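Uncharacterized protein Tm1679 (Thermotoga maritima, PDB 3H3E) is of unknown function but binds zinc and is probably a metal-dependent hydrolase of the metallo-beta-lactamase superfamily. Local coordinates at residues A[26-31]-A[47-52]; A[63-68]-A[82-87]; A[229-234]-A[251-256]. The protein carries 2 engineered substitutions. All blocks are in the same frame, centred on the assembly; numbering follows the deposited sequence.

Contact 1: residues A[26-31]-A[47-52]; sequences GFESEH and SDVFLK
The meeting of E28 and E30 with S47, V49 and K52 is a surface contact between a loop and the start of a helix: segment 26-31 belongs to the connection between strands 13-19 and 34-37, and segment 47-52 leads into helix 49-56. It illustrates how one carboxylate can anchor an irregular loop. S47 takes hold of both oxygens of E30. Its hydroxyl donates to the syn lone pair of E30 OE1 (OG to OE1, 2.6 Å). Its backbone N reaches E30 OE2 at 2.8 Å, nearly straight and also on the syn side, though tilted out of the carboxylate plane. K46 N adds a further bond to OE2. The E30 chain gets there with CG between its backbone N and carbonyl carbon (chi1 63°) and is extended beyond, sliding past V49 in the opposite direction, with V49 CG2 lying 3.6 Å from E30 CD. The other branch, V49 CG1, rests 3.6 Å from E28 O. Farther out, E28 OE1 touches K52 CE, but K52 NZ forms a salt bridge with D48 (NZ to OD1 3.0 Å), although its hydrogen bonds to the two carboxylate oxygens are weak. Behind this layer C19 of strand 13-19 packs against both E30 and V49, F50 reaches the same strand, and F27 lies on N53 and K56 of helix 49-56, whose N53 OD1 also accepts a bond from E28 N.

Contact 2: residues A[63-68]-A[82-87]; sequences KDVLIS and SGKRVW
L66 lays its CD2 methyl over one face of the W87 indole, 3.8 Å from the centroid of the five-membered ring, a CH-pi contact. At the edge of the same ring D64 OD1 lies in plane and accepts the bond from W87 NE1 (3.0 Å, 170°), yet NE1 meets that oxygen from above the carboxylate, whose plane is turned 74° from the ring. The R85 guanidinium has W87 CZ2 over one face, toward its rim, and D64 OD1 at its edge, a long salt bridge of 3.7 Å to NH1. R85 reaches alongside D64 as an extended chain with CG anti to N (chi1 -173°). These four side chains share one face of two parallel strands, 64-66 and 85-89, joined through helix 72-75 as a beta-alpha-beta unit of the metallo-beta-lactamase fold; the zinc ligands H69 and H71 come just after segment 63-68. Four backbone hydrogen bonds join the segments, running from R85 N to K63 O at one end to I67 N and W87 O at the other. V65 and V86 occupy the other face; I67 CG1 meets V86 CG1 at 3.7 Å, and the bent K84 chain crosses V65 CG2. L78 packs on both I67 and V86.

Contact 3: residues A[229-234]-A[251-256]; sequences VETVVP and LGKIMD
V232 O accepts a hydrogen bond from M255 N (2.9 Å, 166°) and has a supplementary CA-H...O contact from I254, CA to O 3.3 Å. K253 O is treated alike from across the gap, by V232 N at 2.9 Å and the CA-H of T231, and K253 N closes the series on E230 O. This alternation is the signature of parallel pairing, T231 beside K253 and V232 beside I254. At one end G252, with no side chain, lets its CA come up to E230 O. At the other the pattern is broken by P234, which has no N-H to offer M255 O; its ring carbon CD meets that oxygen instead, at 3.4 Å. The same ring crosses I254 at about a right angle, CD lying 4.0 Å from I254 CG2. Selenomethionine M255 passes obliquely over two residues: its CB touches V233 CG2 (3.9 Å), its CG lies 3.8 Å from T231 CG2, and SE stays near that methyl. CG beside the backbone N (chi1 -49°) directs the chain there. Just beyond both segments the disulfide C235-C257 ties the end of strand 231-235 to the loop that follows 253-254. The pair forms the last step of the unit strand 231-235, helix 240-249, strand 253-254. F246 of helix 240-249 packs on V232 and I254, F224 of helix 214-226 reaches V232, and strand 200-204 bonds to the flank of 231-235 remote from 253-254, one of the two edge strands of this sheet within the chain.

The three contacts come in series along the chain and do not touch. Contact 1 closes before contact 2 opens; their centres lie about 18 Å apart, and helix 49-56 of the first is the element next before strand 64-66 of the second. Contact 3 comes much later, with its centre about 24 Å from that of contact 1 and about 28 Å from that of contact 2, on the opposite side of the chain's centre from the latter. Contacts 2 and 3 are parallel strand pairs in the two different seven-stranded sheets, the halves of a metallo-beta-lactamase sandwich. Zinc ligands come from both halves: H69 and H71 lie between the two segments of contact 2, whereas H182 follows strand 173-178 in the sheet of contact 3.

Contact 1: residues A[26-31]-A[47-52]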
ATOM      1  N   GLY A  26      11.106 -18.785   8.626  1.00 36.54           N
ATOM      2  CA  GLY A  26       9.864 -19.534   8.623  1.00 41.44           C
ATOM      3  C   GLY A  26       8.891 -19.003   7.592  1.00 49.57           C
ATOM      4  O   GLY A  26       8.087 -19.751   7.036  1.00 47.22           O
ATOM      5  N   PHE A  27       8.976 -17.700   7.338  1.00 50.37           N
ATOM      6  CA  PHE A  27       8.057 -17.022   6.438  1.00 42.64           C
ATOM      7  C   PHE A  27       8.669 -16.836   5.063  1.00 37.44           C
ATOM      8  O   PHE A  27       9.863 -16.584   4.932  1.00 40.88           O
ATOM      9  CB  PHE A  27       7.627 -15.676   7.031  1.00 40.24           C
ATOM     10  CG  PHE A  27       6.813 -15.809   8.287  1.00 34.89           C
ATOM     11  CD1 PHE A  27       5.438 -15.936   8.226  1.00 34.06           C
ATOM     12  CD2 PHE A  27       7.425 -15.829   9.523  1.00 33.61           C
ATOM     13  CE1 PHE A  27       4.692 -16.072   9.376  1.00 33.40           C
ATOM     14  CE2 PHE A  27       6.684 -15.961  10.677  1.00 29.44           C
ATOM     15  CZ  PHE A  27       5.318 -16.085  10.604  1.00 31.26           C
ATOM     16  N   GLU A  28       7.839 -16.977   4.038  1.00 30.39           N
ATOM     17  CA  GLU A  28       8.306 -16.836   2.672  1.00 30.19           C
ATOM     18  C   GLU A  28       8.243 -15.387   2.247  1.00 34.73           C
ATOM     19  O   GLU A  28       7.521 -14.583   2.836  1.00 38.89           O
ATOM     20  CB  GLU A  28       7.483 -17.705   1.734  1.00 38.21           C
ATOM     21  CG  GLU A  28       7.609 -19.186   2.025  1.00 50.46           C
ATOM     22  CD  GLU A  28       6.944 -20.038   0.967  1.00 64.47           C
ATOM     23  OE1 GLU A  28       6.416 -19.461  -0.014  1.00 63.86           O
ATOM     24  OE2 GLU A  28       6.955 -21.283   1.114  1.00 73.99           O
ATOM     25  N   SER A  29       9.018 -15.048   1.229  1.00 33.50           N
ATOM     26  CA  SER A  29       9.075 -13.676   0.761  1.00 28.62           C
ATOM     27  C   SER A  29       9.099 -13.630  -0.758  1.00 31.94           C
ATOM     28  O   SER A  29       9.662 -14.502  -1.413  1.00 34.96           O
ATOM     29  CB  SER A  29      10.311 -12.970   1.319  1.00 28.15           C
ATOM     30  OG  SER A  29      11.497 -13.488   0.746  1.00 25.39           O
ATOM     31  N   GLU A  30       8.473 -12.607  -1.315  1.00 29.41           N
ATOM     32  CA  GLU A  30       8.622 -12.325  -2.722  1.00 23.87           C
ATOM     33  C   GLU A  30       8.593 -10.825  -2.926  1.00 25.47           C
ATOM     34  O   GLU A  30       8.353 -10.063  -1.992  1.00 29.10           O
ATOM     35  CB  GLU A  30       7.530 -13.012  -3.539  1.00 14.07           C
ATOM     36  CG  GLU A  30       6.124 -12.558  -3.236  1.00 21.12           C
ATOM     37  CD  GLU A  30       5.081 -13.400  -3.947  1.00 24.38           C
ATOM     38  OE1 GLU A  30       5.467 -14.418  -4.550  1.00 24.09           O
ATOM     39  OE2 GLU A  30       3.878 -13.057  -3.900  1.00 27.27           O
ATOM     40  N   HIS A  31       8.864 -10.403  -4.150  1.00 21.27           N
ATOM     41  CA  HIS A  31       8.630  -9.028  -4.526  1.00 18.47           C
ATOM     42  C   HIS A  31       7.129  -8.795  -4.642  1.00 20.86           C
ATOM     43  O   HIS A  31       6.518  -9.097  -5.672  1.00 17.67           O
ATOM     44  CB  HIS A  31       9.298  -8.733  -5.858  1.00 27.59           C
ATOM     45  CG  HIS A  31       9.192  -7.306  -6.284  1.00 30.90           C
ATOM     46  ND1 HIS A  31       9.631  -6.261  -5.499  1.00 31.60           N
ATOM     47  CD2 HIS A  31       8.722  -6.752  -7.423  1.00 32.01           C
ATOM     48  CE1 HIS A  31       9.425  -5.125  -6.135  1.00 36.79           C
ATOM     49  NE2 HIS A  31       8.874  -5.394  -7.305  1.00 35.98           N
ATOM     50  N   SER A  47       2.024 -13.787  -5.811  1.00 27.85           N
ATOM     51  CA  SER A  47       1.470 -15.139  -5.866  1.00 24.09           C
ATOM     52  C   SER A  47       0.803 -15.516  -4.555  1.00 24.95           C
ATOM     53  O   SER A  47       0.155 -14.687  -3.932  1.00 28.15           O
ATOM     54  CB  SER A  47       2.558 -16.142  -6.189  1.00 18.35           C
ATOM     55  OG  SER A  47       3.572 -16.050  -5.223  1.00 22.76           O
ATOM     56  N   ASP A  48       0.978 -16.760  -4.124  1.00 23.11           N
ATOM     57  CA  ASP A  48       0.256 -17.259  -2.953  1.00 22.05           C
ATOM     58  C   ASP A  48       1.077 -17.183  -1.681  1.00 24.19           C
ATOM     59  O   ASP A  48       0.691 -17.739  -0.656  1.00 30.87           O
ATOM     60  CB  ASP A  48      -0.230 -18.695  -3.173  1.00 26.08           C
ATOM     61  CG  ASP A  48       0.906 -19.662  -3.451  1.00 33.59           C
ATOM     62  OD1 ASP A  48       2.078 -19.225  -3.512  1.00 34.66           O
ATOM     63  OD2 ASP A  48       0.630 -20.867  -3.602  1.00 37.04           O
ATOM     64  N   VAL A  49       2.206 -16.489  -1.746  1.00 19.62           N
ATOM     65  CA  VAL A  49       3.023 -16.273  -0.559  1.00 17.24           C
ATOM     66  C   VAL A  49       2.226 -15.731   0.629  1.00 18.45           C
ATOM     67  O   VAL A  49       2.386 -16.196   1.748  1.00 26.85           O
ATOM     68  CB  VAL A  49       4.229 -15.368  -0.852  1.00 16.14           C
ATOM     69  CG1 VAL A  49       4.836 -14.844   0.439  1.00 15.36           C
ATOM     70  CG2 VAL A  49       5.252 -16.133  -1.651  1.00 15.57           C
ATOM     71  N   PHE A  50       1.360 -14.758   0.395  1.00 19.41           N
ATOM     72  CA  PHE A  50       0.543 -14.237   1.479  1.00 24.21           C
ATOM     73  C   PHE A  50      -0.297 -15.325   2.165  1.00 28.52           C
ATOM     74  O   PHE A  50      -0.434 -15.316   3.383  1.00 34.75           O
ATOM     75  CB  PHE A  50      -0.323 -13.059   1.008  1.00 22.62           C
ATOM     76  CG  PHE A  50      -1.512 -13.455   0.167  1.00 21.22           C
ATOM     77  CD1 PHE A  50      -1.343 -14.060  -1.065  1.00 19.74           C
ATOM     78  CD2 PHE A  50      -2.803 -13.185   0.599  1.00 22.16           C
ATOM     79  CE1 PHE A  50      -2.444 -14.420  -1.842  1.00 19.31           C
ATOM     80  CE2 PHE A  50      -3.895 -13.528  -0.178  1.00 24.93           C
ATOM     81  CZ  PHE A  50      -3.712 -14.156  -1.405  1.00 18.64           C
ATOM     82  N   LEU A  51      -0.836 -16.267   1.389  1.00 28.54           N
ATOM     83  CA  LEU A  51      -1.674 -17.340   1.936  1.00 25.83           C
ATOM     84  C   LEU A  51      -0.874 -18.320   2.753  1.00 32.32           C
ATOM     85  O   LEU A  51      -1.336 -18.828   3.776  1.00 37.59           O
ATOM     86  CB  LEU A  51      -2.326 -18.133   0.816  1.00 21.75           C
ATOM     87  CG  LEU A  51      -3.619 -17.593   0.228  1.00 28.49           C
ATOM     88  CD1 LEU A  51      -4.016 -18.417  -1.002  1.00 23.96           C
ATOM     89  CD2 LEU A  51      -4.692 -17.627   1.284  1.00 32.62           C
ATOM     90  N   LYS A  52       0.320 -18.623   2.263  1.00 31.30           N
ATOM     91  CA  LYS A  52       1.164 -19.606   2.904  1.00 24.91           C
ATOM     92  C   LYS A  52       1.643 -19.054   4.234  1.00 29.94           C
ATOM     93  O   LYS A  52       1.663 -19.766   5.241  1.00 34.63           O
ATOM     94  CB  LYS A  52       2.321 -19.977   1.996  1.00 24.75           C
ATOM     95  CG  LYS A  52       1.877 -20.661   0.722  1.00 28.98           C
ATOM     96  CD  LYS A  52       2.976 -21.558   0.169  1.00 42.63           C
ATOM     97  CE  LYS A  52       3.671 -20.971  -1.054  1.00 50.35           C
ATOM     98  NZ  LYS A  52       3.291 -21.703  -2.302  1.00 53.44           N
TER
HETATM   99  O   HOH W   1       1.576 -13.079  -1.895  1.00 24.13           O

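Contact 2: residues A[63-68]-A[82-87]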
ATOM      1  N   LYS A  63     -13.242 -11.360   4.458  1.00 30.11           N
ATOM      2  CA  LYS A  63     -13.994 -11.226   3.238  1.00 29.11           C
ATOM      3  C   LYS A  63     -13.426 -10.120   2.358  1.00 24.92           C
ATOM      4  O   LYS A  63     -13.387 -10.256   1.132  1.00 25.90           O
ATOM      5  CB  LYS A  63     -15.451 -10.923   3.585  1.00 31.73           C
ATOM      6  CG  LYS A  63     -16.303 -10.581   2.400  1.00 34.34           C
ATOM      7  CD  LYS A  63     -17.666 -10.100   2.855  1.00 40.57           C
ATOM      8  CE  LYS A  63     -17.549  -9.191   4.061  1.00 39.04           C
ATOM      9  NZ  LYS A  63     -18.738  -8.307   4.149  1.00 39.52           N
ATOM     10  N   ASP A  64     -13.002  -9.022   2.983  1.00 19.71           N
ATOM     11  CA  ASP A  64     -12.674  -7.801   2.247  1.00 18.00           C
ATOM     12  C   ASP A  64     -11.199  -7.672   1.938  1.00 19.21           C
ATOM     13  O   ASP A  64     -10.354  -7.670   2.833  1.00 18.10           O
ATOM     14  CB  ASP A  64     -13.138  -6.550   3.002  1.00 18.47           C
ATOM     15  CG  ASP A  64     -14.649  -6.416   3.054  1.00 31.11           C
ATOM     16  OD1 ASP A  64     -15.300  -6.335   1.992  1.00 39.44           O
ATOM     17  OD2 ASP A  64     -15.194  -6.364   4.168  1.00 33.93           O
ATOM     18  N   VAL A  65     -10.902  -7.548   0.655  1.00 19.01           N
ATOM     19  CA  VAL A  65      -9.542  -7.311   0.201  1.00 16.38           C
ATOM     20  C   VAL A  65      -9.481  -5.974  -0.525  1.00 19.70           C
ATOM     21  O   VAL A  65     -10.249  -5.738  -1.454  1.00 24.05           O
ATOM     22  CB  VAL A  65      -9.094  -8.417  -0.750  1.00 14.36           C
ATOM     23  CG1 VAL A  65      -7.647  -8.190  -1.183  1.00 10.32           C
ATOM     24  CG2 VAL A  65      -9.305  -9.783  -0.091  1.00 10.51           C
ATOM     25  N   LEU A  66      -8.583  -5.098  -0.084  1.00 16.53           N
ATOM     26  CA  LEU A  66      -8.430  -3.781  -0.685  1.00 12.68           C
ATOM     27  C   LEU A  66      -7.202  -3.768  -1.554  1.00 15.74           C
ATOM     28  O   LEU A  66      -6.173  -4.308  -1.173  1.00 21.88           O
ATOM     29  CB  LEU A  66      -8.272  -2.715   0.388  1.00 10.57           C
ATOM     30  CG  LEU A  66      -9.107  -2.899   1.637  1.00 13.27           C
ATOM     31  CD1 LEU A  66      -8.749  -1.819   2.608  1.00 15.92           C
ATOM     32  CD2 LEU A  66     -10.588  -2.861   1.306  1.00 16.65           C
ATOM     33  N   ILE A  67      -7.304  -3.126  -2.710  1.00 16.47           N
ATOM     34  CA  ILE A  67      -6.199  -3.085  -3.650  1.00 14.26           C
ATOM     35  C   ILE A  67      -5.676  -1.667  -3.794  1.00 20.28           C
ATOM     36  O   ILE A  67      -6.402  -0.779  -4.242  1.00 27.62           O
ATOM     37  CB  ILE A  67      -6.635  -3.590  -5.016  1.00 14.30           C
ATOM     38  CG1 ILE A  67      -7.051  -5.055  -4.918  1.00 15.97           C
ATOM     39  CG2 ILE A  67      -5.503  -3.456  -5.990  1.00 20.77           C
ATOM     40  CD1 ILE A  67      -5.936  -5.970  -4.437  1.00 21.69           C
ATOM     41  N   SER A  68      -4.416  -1.459  -3.420  1.00 16.79           N
ATOM     42  CA  SER A  68      -3.813  -0.129  -3.432  1.00 14.88           C
ATOM     43  C   SER A  68      -3.612   0.401  -4.849  1.00 18.30           C
ATOM     44  O   SER A  68      -3.724   1.596  -5.092  1.00 28.21           O
ATOM     45  CB  SER A  68      -2.480  -0.159  -2.701  1.00 20.87           C
ATOM     46  OG  SER A  68      -1.627  -1.131  -3.266  1.00 22.08           O
ATOM     47  N   SER A  82     -11.082 -16.751  -4.021  1.00 23.73           N
ATOM     48  CA  SER A  82     -12.408 -16.744  -4.597  1.00 13.41           C
ATOM     49  C   SER A  82     -13.377 -16.169  -3.563  1.00 26.37           C
ATOM     50  O   SER A  82     -13.188 -16.313  -2.350  1.00 15.90           O
ATOM     51  CB  SER A  82     -12.858 -18.160  -4.971  1.00 17.07           C
ATOM     52  OG  SER A  82     -11.866 -18.899  -5.656  1.00 23.51           O
ATOM     53  N   GLY A  83     -14.424 -15.519  -4.050  1.00 28.13           N
ATOM     54  CA  GLY A  83     -15.510 -15.073  -3.202  1.00 19.58           C
ATOM     55  C   GLY A  83     -15.212 -13.875  -2.329  1.00 18.81           C
ATOM     56  O   GLY A  83     -16.019 -13.508  -1.486  1.00 22.89           O
ATOM     57  N   LYS A  84     -14.049 -13.266  -2.509  1.00 22.40           N
ATOM     58  CA  LYS A  84     -13.723 -12.062  -1.760  1.00 17.63           C
ATOM     59  C   LYS A  84     -14.458 -10.879  -2.363  1.00 17.15           C
ATOM     60  O   LYS A  84     -14.900 -10.929  -3.505  1.00 21.20           O
ATOM     61  CB  LYS A  84     -12.213 -11.802  -1.769  1.00 17.18           C
ATOM     62  CG  LYS A  84     -11.379 -12.973  -1.259  1.00 21.99           C
ATOM     63  CD  LYS A  84     -11.542 -13.199   0.234  1.00 17.26           C
ATOM     64  CE  LYS A  84     -11.027 -14.558   0.632  1.00 19.01           C
ATOM     65  NZ  LYS A  84     -11.168 -14.838   2.084  1.00 22.08           N
ATOM     66  N   ARG A  85     -14.600  -9.825  -1.576  1.00 16.77           N
ATOM     67  CA  ARG A  85     -15.099  -8.554  -2.054  1.00 11.37           C
ATOM     68  C   ARG A  85     -13.885  -7.665  -2.258  1.00 15.68           C
ATOM     69  O   ARG A  85     -13.224  -7.262  -1.303  1.00 10.35           O
ATOM     70  CB  ARG A  85     -15.995  -7.957  -0.995  1.00 21.39           C
ATOM     71  CG  ARG A  85     -16.726  -6.724  -1.401  1.00 26.50           C
ATOM     72  CD  ARG A  85     -17.281  -6.137  -0.157  1.00 41.76           C
ATOM     73  NE  ARG A  85     -18.475  -5.348  -0.392  1.00 51.27           N
ATOM     74  CZ  ARG A  85     -19.145  -4.741   0.576  1.00 58.16           C
ATOM     75  NH1 ARG A  85     -18.725  -4.845   1.837  1.00 56.49           N
ATOM     76  NH2 ARG A  85     -20.224  -4.033   0.279  1.00 65.41           N
ATOM     77  N   VAL A  86     -13.570  -7.388  -3.514  1.00 14.13           N
ATOM     78  CA  VAL A  86     -12.336  -6.695  -3.847  1.00 16.55           C
ATOM     79  C   VAL A  86     -12.601  -5.233  -4.092  1.00 21.54           C
ATOM     80  O   VAL A  86     -13.328  -4.877  -5.019  1.00 23.74           O
ATOM     81  CB  VAL A  86     -11.684  -7.273  -5.101  1.00 15.68           C
ATOM     82  CG1 VAL A  86     -10.438  -6.480  -5.429  1.00 10.78           C
ATOM     83  CG2 VAL A  86     -11.377  -8.745  -4.907  1.00  9.57           C
ATOM     84  N   TRP A  87     -12.015  -4.392  -3.244  1.00 21.53           N
ATOM     85  CA  TRP A  87     -12.195  -2.953  -3.327  1.00 14.53           C
ATOM     86  C   TRP A  87     -11.096  -2.357  -4.172  1.00 13.24           C
ATOM     87  O   TRP A  87      -9.960  -2.269  -3.721  1.00 14.81           O
ATOM     88  CB  TRP A  87     -12.103  -2.345  -1.941  1.00 16.14           C
ATOM     89  CG  TRP A  87     -13.171  -2.787  -1.014  1.00 15.94           C
ATOM     90  CD1 TRP A  87     -13.349  -4.030  -0.522  1.00 14.81           C
ATOM     91  CD2 TRP A  87     -14.204  -1.975  -0.445  1.00 17.36           C
ATOM     92  NE1 TRP A  87     -14.437  -4.061   0.311  1.00 17.70           N
ATOM     93  CE2 TRP A  87     -14.977  -2.803   0.381  1.00 18.98           C
ATOM     94  CE3 TRP A  87     -14.555  -0.628  -0.564  1.00 19.96           C
ATOM     95  CZ2 TRP A  87     -16.082  -2.335   1.094  1.00 19.14           C
ATOM     96  CZ3 TRP A  87     -15.660  -0.161   0.147  1.00 21.88           C
ATOM     97  CH2 TRP A  87     -16.407  -1.016   0.961  1.00 18.48           C
TER

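Contact 3: residues A[229-234]-A[251-256]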
ATOM      1  N   VAL A 229       4.394  12.514  12.596  1.00 20.24           N
ATOM      2  CA  VAL A 229       4.267  11.065  12.545  1.00 23.68           C
ATOM      3  C   VAL A 229       5.220  10.441  13.565  1.00 31.67           C
ATOM      4  O   VAL A 229       6.383  10.835  13.662  1.00 34.65           O
ATOM      5  CB  VAL A 229       4.547  10.513  11.138  1.00 19.60           C
ATOM      6  CG1 VAL A 229       4.381   9.015  11.125  1.00 20.63           C
ATOM      7  CG2 VAL A 229       3.615  11.147  10.140  1.00  9.82           C
ATOM      8  N   GLU A 230       4.724   9.468  14.322  1.00 29.70           N
ATOM      9  CA  GLU A 230       5.485   8.907  15.429  1.00 24.88           C
ATOM     10  C   GLU A 230       6.294   7.670  15.039  1.00 29.30           C
ATOM     11  O   GLU A 230       7.463   7.564  15.402  1.00 37.35           O
ATOM     12  CB  GLU A 230       4.564   8.617  16.623  1.00 31.22           C
ATOM     13  CG  GLU A 230       5.288   8.138  17.873  1.00 44.25           C
ATOM     14  CD  GLU A 230       6.453   9.043  18.258  1.00 54.96           C
ATOM     15  OE1 GLU A 230       6.262  10.282  18.278  1.00 61.08           O
ATOM     16  OE2 GLU A 230       7.554   8.518  18.543  1.00 50.34           O
ATOM     17  N   THR A 231       5.682   6.747  14.296  1.00 29.23           N
ATOM     18  CA  THR A 231       6.331   5.485  13.926  1.00 22.88           C
ATOM     19  C   THR A 231       6.188   5.233  12.441  1.00 24.21           C
ATOM     20  O   THR A 231       5.115   5.442  11.886  1.00 24.52           O
ATOM     21  CB  THR A 231       5.675   4.288  14.622  1.00 19.74           C
ATOM     22  OG1 THR A 231       5.536   4.551  16.018  1.00 18.88           O
ATOM     23  CG2 THR A 231       6.493   3.015  14.426  1.00 19.54           C
ATOM     24  N   VAL A 232       7.263   4.765  11.807  1.00 22.30           N
ATOM     25  CA  VAL A 232       7.236   4.403  10.391  1.00 20.96           C
ATOM     26  C   VAL A 232       7.780   2.994  10.150  1.00 26.81           C
ATOM     27  O   VAL A 232       8.805   2.607  10.696  1.00 31.48           O
ATOM     28  CB  VAL A 232       7.982   5.431   9.500  1.00 20.67           C
ATOM     29  CG1 VAL A 232       7.875   5.050   8.033  1.00 20.28           C
ATOM     30  CG2 VAL A 232       7.393   6.811   9.698  1.00 24.92           C
ATOM     31  N   VAL A 233       7.061   2.236   9.329  1.00 27.45           N
ATOM     32  CA  VAL A 233       7.397   0.865   8.988  1.00 23.30           C
ATOM     33  C   VAL A 233       7.432   0.754   7.464  1.00 23.90           C
ATOM     34  O   VAL A 233       6.408   0.493   6.821  1.00 17.06           O
ATOM     35  CB  VAL A 233       6.322  -0.096   9.542  1.00 21.34           C
ATOM     36  CG1 VAL A 233       6.734  -1.552   9.357  1.00 21.45           C
ATOM     37  CG2 VAL A 233       6.050   0.210  10.998  1.00 19.23           C
ATOM     38  N   PRO A 234       8.613   0.977   6.873  1.00 28.16           N
ATOM     39  CA  PRO A 234       8.771   1.029   5.414  1.00 24.84           C
ATOM     40  C   PRO A 234       9.010  -0.345   4.801  1.00 26.26           C
ATOM     41  O   PRO A 234       9.956  -1.030   5.190  1.00 38.33           O
ATOM     42  CB  PRO A 234      10.018   1.909   5.231  1.00 25.37           C
ATOM     43  CG  PRO A 234      10.456   2.319   6.629  1.00 22.80           C
ATOM     44  CD  PRO A 234       9.857   1.333   7.566  1.00 24.43           C
ATOM     45  N   LEU A 251      12.463  11.856  13.285  1.00 33.12           N
ATOM     46  CA  LEU A 251      12.481  12.119  14.718  1.00 28.33           C
ATOM     47  C   LEU A 251      11.812  11.027  15.550  1.00 39.13           C
ATOM     48  O   LEU A 251      11.943  10.995  16.770  1.00 50.10           O
ATOM     49  CB  LEU A 251      11.806  13.460  14.992  1.00 26.99           C
ATOM     50  CG  LEU A 251      12.542  14.676  14.431  1.00 24.09           C
ATOM     51  CD1 LEU A 251      11.815  15.938  14.768  1.00 18.15           C
ATOM     52  CD2 LEU A 251      13.952  14.731  14.963  1.00 18.71           C
ATOM     53  N   GLY A 252      11.099  10.126  14.890  1.00 40.90           N
ATOM     54  CA  GLY A 252      10.401   9.064  15.588  1.00 35.18           C
ATOM     55  C   GLY A 252      11.065   7.710  15.435  1.00 31.04           C
ATOM     56  O   GLY A 252      12.268   7.613  15.167  1.00 35.47           O
ATOM     57  N   LYS A 253      10.273   6.661  15.609  1.00 25.94           N
ATOM     58  CA  LYS A 253      10.777   5.296  15.550  1.00 28.86           C
ATOM     59  C   LYS A 253      10.580   4.697  14.161  1.00 28.28           C
ATOM     60  O   LYS A 253       9.513   4.830  13.566  1.00 28.36           O
ATOM     61  CB  LYS A 253      10.081   4.432  16.607  1.00 31.22           C
ATOM     62  CG  LYS A 253      10.313   2.942  16.466  1.00 39.79           C
ATOM     63  CD  LYS A 253       9.668   2.172  17.610  1.00 48.78           C
ATOM     64  CE  LYS A 253      10.516   0.973  18.003  1.00 56.94           C
ATOM     65  NZ  LYS A 253      11.921   1.373  18.336  1.00 59.77           N
ATOM     66  N   ILE A 254      11.626   4.064  13.639  1.00 29.25           N
ATOM     67  CA  ILE A 254      11.514   3.292  12.415  1.00 28.13           C
ATOM     68  C   ILE A 254      11.613   1.819  12.763  1.00 31.24           C
ATOM     69  O   ILE A 254      12.506   1.409  13.499  1.00 35.42           O
ATOM     70  CB  ILE A 254      12.614   3.639  11.400  1.00 27.56           C
ATOM     71  CG1 ILE A 254      12.455   5.078  10.908  1.00 33.05           C
ATOM     72  CG2 ILE A 254      12.565   2.678  10.227  1.00 16.95           C
ATOM     73  CD1 ILE A 254      13.089   6.084  11.823  1.00 44.40           C
HETATM   74  N   MSE A 255      10.683   1.031  12.241  1.00 31.62           N
HETATM   75  CA  MSE A 255      10.662  -0.409  12.479  1.00 32.34           C
HETATM   76  C   MSE A 255      11.038  -1.170  11.206  1.00 36.07           C
HETATM   77  O   MSE A 255      10.784  -0.700  10.105  1.00 39.27           O
HETATM   78  CB  MSE A 255       9.281  -0.837  12.990  1.00 26.08           C
HETATM   79  CG  MSE A 255       8.768   0.030  14.127  1.00 26.83           C
HETATM   80 SE   MSE A 255       7.385  -0.714  14.972  1.00 31.59          SE
HETATM   81  CE  MSE A 255       8.138  -2.262  15.402  1.00 18.60           C
ATOM     82  N   ASP A 256      11.668  -2.332  11.349  1.00 41.44           N
ATOM     83  CA  ASP A 256      12.046  -3.110  10.176  1.00 41.90           C
ATOM     84  C   ASP A 256      10.858  -3.917   9.678  1.00 39.44           C
ATOM     85  O   ASP A 256      10.149  -4.543  10.462  1.00 43.71           O
ATOM     86  CB  ASP A 256      13.244  -4.010  10.471  1.00 53.21           C
ATOM     87  CG  ASP A 256      14.537  -3.221  10.661  1.00 65.89           C
ATOM     88  OD1 ASP A 256      14.697  -2.153  10.025  1.00 68.56           O
ATOM     89  OD2 ASP A 256      15.398  -3.669  11.448  1.00 69.19           O
TER